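Side-chain contacts in cysteine-rich repeat secretory protein 15 (Arabidopsis thaliana, PDB 6GRF), which carries a tandem DUF26 ectodomain and probably modulates cell-to-cell trafficking: residues 140-143 and 144-148; 150-154 and 155-159. All coordinates share one frame; numbering follows the deposited sequence.

Overall arrangement
The two contacts follow one another in the second Gnk2-homologous repeat, their centres about 13 Å apart. Contact 1 is one turn after another of helix 136-149, partly buried: backbone hydrogen bonds hold it, its apolar face turns to the rest of the domain, and Lys140 and Asp144 lie on its exposed face. Contact 2, a surface contact, is the turn that leads from that helix into edge strand 156-161; no hydrogen bond joins its two halves, which meet through a threonine and the inner carbons of a lysine. Asp148, at the end of contact 1, ties the two together by a salt bridge to Lys157 and a probable hydrogen bond to Ser159.

Contact 1. Residues 140-143 and 144-148; sequences KRRD and DVLSD
Leu146 lies one helical turn beyond Arg142 and folds back against it. Its CB sits 3.5 Å from Arg142 O, and CG comes to 3.4 Å of the same oxygen, which accepts the backbone N-H of Leu146 at 2.8 Å in a nearly straight bond (168°). A chi1 of -71° puts CG beside the backbone N and anti to the carbonyl carbon, and from there CD1 extends to lie 3.6 Å from Arg142 CD and 4.0 Å from Arg142 CG; the two side chains slant across each other. The leucine also packs on Val187, Leu190 and Lys191 of helix 176-193, so an apolar, branched residue suits this buried spot. Of the Arg142 side chain, CG and CD do the touching: the chain, bent at chi2 and chi3, carries NH2 on to Gly195 O and Tyr211 OH, so that NH2 of this buried residue is bonded to two oxygens.

One residue earlier, Val145 sets CG2 3.4 Å from Arg141 O and packs on Val164 and Ser161. On the exposed flank Asp144 OD1 lies 4.3 Å from Lys140 NZ, where a weak, longer-range attraction is probable. Asp143 forms a salt bridge with Lys191 of helix 176-193. Four successive i to i+4 bonds, from Asp144 N to Lys140 O through Ser147 N to Asp143 O, keep the turns in step. The result is a typical amphipathic helix, here packed with a second helix against the antiparallel sheet of the DUF26 fold.

Contact 2. Residues 150-154 and 155-159; sequences ESTQL and GYKVS
Thr152 and Lys157 face each other across the turn, their side chains meeting at a slant. The hydroxyl oxygen of Thr152 does the touching: OG1 lies 3.1 Å from Lys157 CB and 3.9 Å from Lys157 CG, while its polar need is met by Leu149 O at the end of the preceding helix. The beta branch divides the work. OG1 stands beside the backbone N (chi1 -53°), turned to the helix end and the lysine, whereas CG2 is turned the other way along the turn, 3.9 Å from Gly155 O. A threonine therefore suits the place, offering one polar and one apolar branch from a single buried carbon.

Lys157 starts toward Thr152 and then leaves it. CG is anti to the backbone N, and a bend at chi2 (86°) swings the rest of the chain away, so only the first carbons are shared with the threonine. The amine runs forward along its own strand to Val158 O, 3.0 Å from NZ and above the carbonyl plane, with Asp148 as its charged partner. Lysine suits the place because its inner carbons pack on the threonine while its amine reaches the carboxylate of Asp148.

Between them the backbone turns at Gly155, whose positive phi (69°) is readily adopted by a residue without a side chain. Leu154 and Tyr156 set off away from the opposite segment, although Leu154 CB still touches Gly155 N, and the edge of the tyrosine ring meets Val158 CG2 in its plane.

Tyr156 packs on Asp70 and Asp71, within the range of the first Gnk2-homologous repeat. Thr152 leans on Leu183 of helix 176-193, and backbone bonds from Gly155, Lys157 and Ser159 join the outgoing chain to strand 164-170 as the outermost strand of the sheet.

Contact 1. Residues 140-143 and 144-148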
loop_
_atom_site.group_PDB
_atom_site.type_symbol
_atom_site.label_atom_id
_atom_site.label_comp_id
_atom_site.label_asym_id
_atom_site.label_seq_id
_atom_site.Cartn_x
_atom_site.Cartn_y
_atom_site.Cartn_z
ATOM N N LYS A 140 -0.047 24.222 11.023
ATOM C CA LYS A 140 0.838 23.868 12.105
ATOM C C LYS A 140 0.422 22.503 12.682
ATOM O O LYS A 140 1.276 21.690 13.040
ATOM C CB LYS A 140 0.853 24.953 13.187
ATOM C CG LYS A 140 1.925 24.733 14.247
ATOM C CD LYS A 140 2.099 25.874 15.243
ATOM C CE LYS A 140 3.505 25.972 15.815
ATOM N NZ LYS A 140 4.089 24.643 16.139
ATOM N N ARG A 141 -0.887 22.259 12.777
ATOM C CA ARG A 141 -1.401 21.006 13.321
ATOM C C ARG A 141 -1.100 19.869 12.333
ATOM O O ARG A 141 -0.764 18.773 12.733
ATOM C CB ARG A 141 -2.903 21.082 13.597
ATOM C CG ARG A 141 -3.320 22.185 14.563
ATOM C CD ARG A 141 -3.305 21.767 16.013
ATOM N NE ARG A 141 -3.882 22.759 16.923
ATOM C CZ ARG A 141 -3.782 22.684 18.244
ATOM N NH1 ARG A 141 -3.285 21.590 18.797
ATOM N NH2 ARG A 141 -4.159 23.696 19.003
ATOM N N ARG A 142 -1.225 20.154 11.039
ATOM C CA ARG A 142 -0.882 19.184 10.028
ATOM C C ARG A 142 0.593 18.798 10.178
ATOM O O ARG A 142 0.911 17.627 10.185
ATOM C CB ARG A 142 -1.169 19.738 8.630
ATOM C CG ARG A 142 -0.966 18.720 7.515
ATOM C CD ARG A 142 -0.004 19.246 6.468
ATOM N NE ARG A 142 -0.699 19.909 5.392
ATOM C CZ ARG A 142 -0.128 20.609 4.424
ATOM N NH1 ARG A 142 0.887 21.419 4.669
ATOM N NH2 ARG A 142 -0.600 20.483 3.197
ATOM N N ASP A 143 1.475 19.798 10.278
ATOM C CA ASP A 143 2.896 19.577 10.489
ATOM C C ASP A 143 3.132 18.673 11.705
ATOM O O ASP A 143 3.915 17.735 11.609
ATOM C CB ASP A 143 3.674 20.884 10.629
ATOM C CG ASP A 143 4.064 21.491 9.291
ATOM O OD1 ASP A 143 3.795 20.839 8.249
ATOM O OD2 ASP A 143 4.616 22.620 9.293
ATOM N N ASP A 144 2.466 18.945 12.834
ATOM C CA ASP A 144 2.644 18.110 14.032
ATOM C C ASP A 144 2.190 16.663 13.756
ATOM O O ASP A 144 2.824 15.716 14.196
ATOM C CB ASP A 144 1.892 18.657 15.245
ATOM C CG ASP A 144 2.319 20.049 15.674
ATOM O OD1 ASP A 144 3.505 20.388 15.518
ATOM O OD2 ASP A 144 1.455 20.778 16.181
ATOM N N VAL A 145 1.076 16.501 13.046
ATOM C CA VAL A 145 0.523 15.183 12.751
ATOM C C VAL A 145 1.492 14.403 11.845
ATOM O O VAL A 145 1.816 13.258 12.140
ATOM C CB VAL A 145 -0.883 15.314 12.139
ATOM C CG1 VAL A 145 -1.302 14.090 11.350
ATOM C CG2 VAL A 145 -1.903 15.624 13.215
ATOM N N LEU A 146 1.958 15.044 10.770
ATOM C CA LEU A 146 2.829 14.414 9.779
ATOM C C LEU A 146 4.179 14.081 10.412
ATOM O O LEU A 146 4.776 13.060 10.088
ATOM C CB LEU A 146 2.995 15.339 8.568
ATOM C CG LEU A 146 1.764 15.490 7.677
ATOM C CD1 LEU A 146 2.091 16.336 6.465
ATOM C CD2 LEU A 146 1.214 14.142 7.243
ATOM N N SER A 147 4.635 14.927 11.338
ATOM C CA SER A 147 5.881 14.680 12.033
ATOM C C SER A 147 5.773 13.420 12.912
ATOM O O SER A 147 6.728 12.642 13.035
ATOM C CB SER A 147 6.296 15.869 12.837
ATOM O OG SER A 147 7.355 15.501 13.702
ATOM N N ASP A 148 4.613 13.230 13.539
ATOM C CA ASP A 148 4.371 12.082 14.391
ATOM C C ASP A 148 4.277 10.796 13.542
ATOM O O ASP A 148 4.815 9.775 13.941
ATOM C CB ASP A 148 3.116 12.301 15.230
ATOM C CG ASP A 148 2.855 11.196 16.235
ATOM O OD1 ASP A 148 3.830 10.593 16.729
ATOM O OD2 ASP A 148 1.681 10.923 16.485
#

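Contact 2. Residues 150-154 and 155-159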
loop_
_atom_site.group_PDB
_atom_site.type_symbol
_atom_site.label_atom_id
_atom_site.label_comp_id
_atom_site.label_asym_id
_atom_site.label_seq_id
_atom_site.Cartn_x
_atom_site.Cartn_y
_atom_site.Cartn_z
ATOM N N GLU A 150 5.705 10.151 10.687
ATOM C CA GLU A 150 7.082 9.909 10.233
ATOM C C GLU A 150 7.917 9.146 11.269
ATOM O O GLU A 150 9.003 8.714 10.937
ATOM C CB GLU A 150 7.820 11.235 10.070
ATOM C CG GLU A 150 7.827 11.805 8.678
ATOM C CD GLU A 150 8.622 13.100 8.619
ATOM O OE1 GLU A 150 8.770 13.734 9.678
ATOM O OE2 GLU A 150 9.102 13.472 7.527
ATOM N N SER A 151 7.446 9.090 12.524
ATOM C CA SER A 151 8.156 8.478 13.658
ATOM C C SER A 151 7.984 6.954 13.629
ATOM O O SER A 151 8.731 6.221 14.278
ATOM C CB SER A 151 7.736 9.083 15.015
ATOM O OG SER A 151 6.402 8.733 15.445
ATOM N N THR A 152 7.000 6.489 12.863
ATOM C CA THR A 152 6.665 5.094 12.768
ATOM C C THR A 152 7.888 4.294 12.289
ATOM O O THR A 152 8.620 4.742 11.396
ATOM C CB THR A 152 5.452 4.954 11.852
ATOM O OG1 THR A 152 4.502 5.862 12.412
ATOM C CG2 THR A 152 4.919 3.542 11.754
ATOM N N GLN A 153 8.108 3.140 12.933
ATOM C CA GLN A 153 9.199 2.191 12.607
ATOM C C GLN A 153 8.620 0.849 12.132
ATOM O O GLN A 153 9.177 0.207 11.243
ATOM C CB GLN A 153 10.104 2.002 13.824
ATOM C CG GLN A 153 10.982 3.207 14.115
ATOM C CD GLN A 153 11.812 3.052 15.366
ATOM O OE1 GLN A 153 11.985 1.969 15.911
ATOM N NE2 GLN A 153 12.338 4.158 15.845
ATOM N N LEU A 154 7.512 0.427 12.745
ATOM C CA LEU A 154 6.790 -0.814 12.430
ATOM C C LEU A 154 5.297 -0.501 12.367
ATOM O O LEU A 154 4.795 0.274 13.165
ATOM C CB LEU A 154 6.992 -1.853 13.535
ATOM C CG LEU A 154 8.425 -2.253 13.846
ATOM C CD1 LEU A 154 8.511 -2.871 15.233
ATOM C CD2 LEU A 154 8.951 -3.206 12.788
ATOM N N GLY A 155 4.599 -1.166 11.452
ATOM C CA GLY A 155 3.148 -1.179 11.432
ATOM C C GLY A 155 2.569 0.173 11.050
ATOM O O GLY A 155 2.931 0.735 10.020
ATOM N N TYR A 156 1.681 0.697 11.912
ATOM C CA TYR A 156 0.858 1.829 11.585
ATOM C C TYR A 156 0.936 2.828 12.743
ATOM O O TYR A 156 1.337 2.476 13.860
ATOM C CB TYR A 156 -0.583 1.381 11.308
ATOM C CG TYR A 156 -1.396 1.080 12.548
ATOM C CD1 TYR A 156 -1.277 -0.132 13.211
ATOM C CD2 TYR A 156 -2.261 2.020 13.079
ATOM C CE1 TYR A 156 -2.008 -0.415 14.355
ATOM C CE2 TYR A 156 -2.999 1.753 14.220
ATOM C CZ TYR A 156 -2.867 0.539 14.866
ATOM O OH TYR A 156 -3.588 0.281 15.994
ATOM N N LYS A 157 0.549 4.068 12.440
ATOM C CA LYS A 157 0.351 5.121 13.439
ATOM C C LYS A 157 -0.924 5.871 13.075
ATOM O O LYS A 157 -1.154 6.152 11.909
ATOM C CB LYS A 157 1.564 6.054 13.486
ATOM C CG LYS A 157 1.520 7.172 14.528
ATOM C CD LYS A 157 2.020 6.735 15.889
ATOM C CE LYS A 157 2.155 7.856 16.896
ATOM N NZ LYS A 157 0.830 8.456 17.200
ATOM N N VAL A 158 -1.752 6.126 14.097
ATOM C CA VAL A 158 -2.851 7.079 14.056
ATOM C C VAL A 158 -2.376 8.321 14.812
ATOM O O VAL A 158 -1.844 8.183 15.916
ATOM C CB VAL A 158 -4.115 6.511 14.718
ATOM C CG1 VAL A 158 -5.153 7.598 14.935
ATOM C CG2 VAL A 158 -4.705 5.347 13.942
ATOM N N SER A 159 -2.549 9.505 14.214
ATOM C CA SER A 159 -2.140 10.742 14.862
ATOM C C SER A 159 -3.223 11.825 14.743
ATOM O O SER A 159 -3.973 11.858 13.791
ATOM C CB SER A 159 -0.828 11.206 14.313
ATOM O OG SER A 159 -0.312 12.247 15.132
#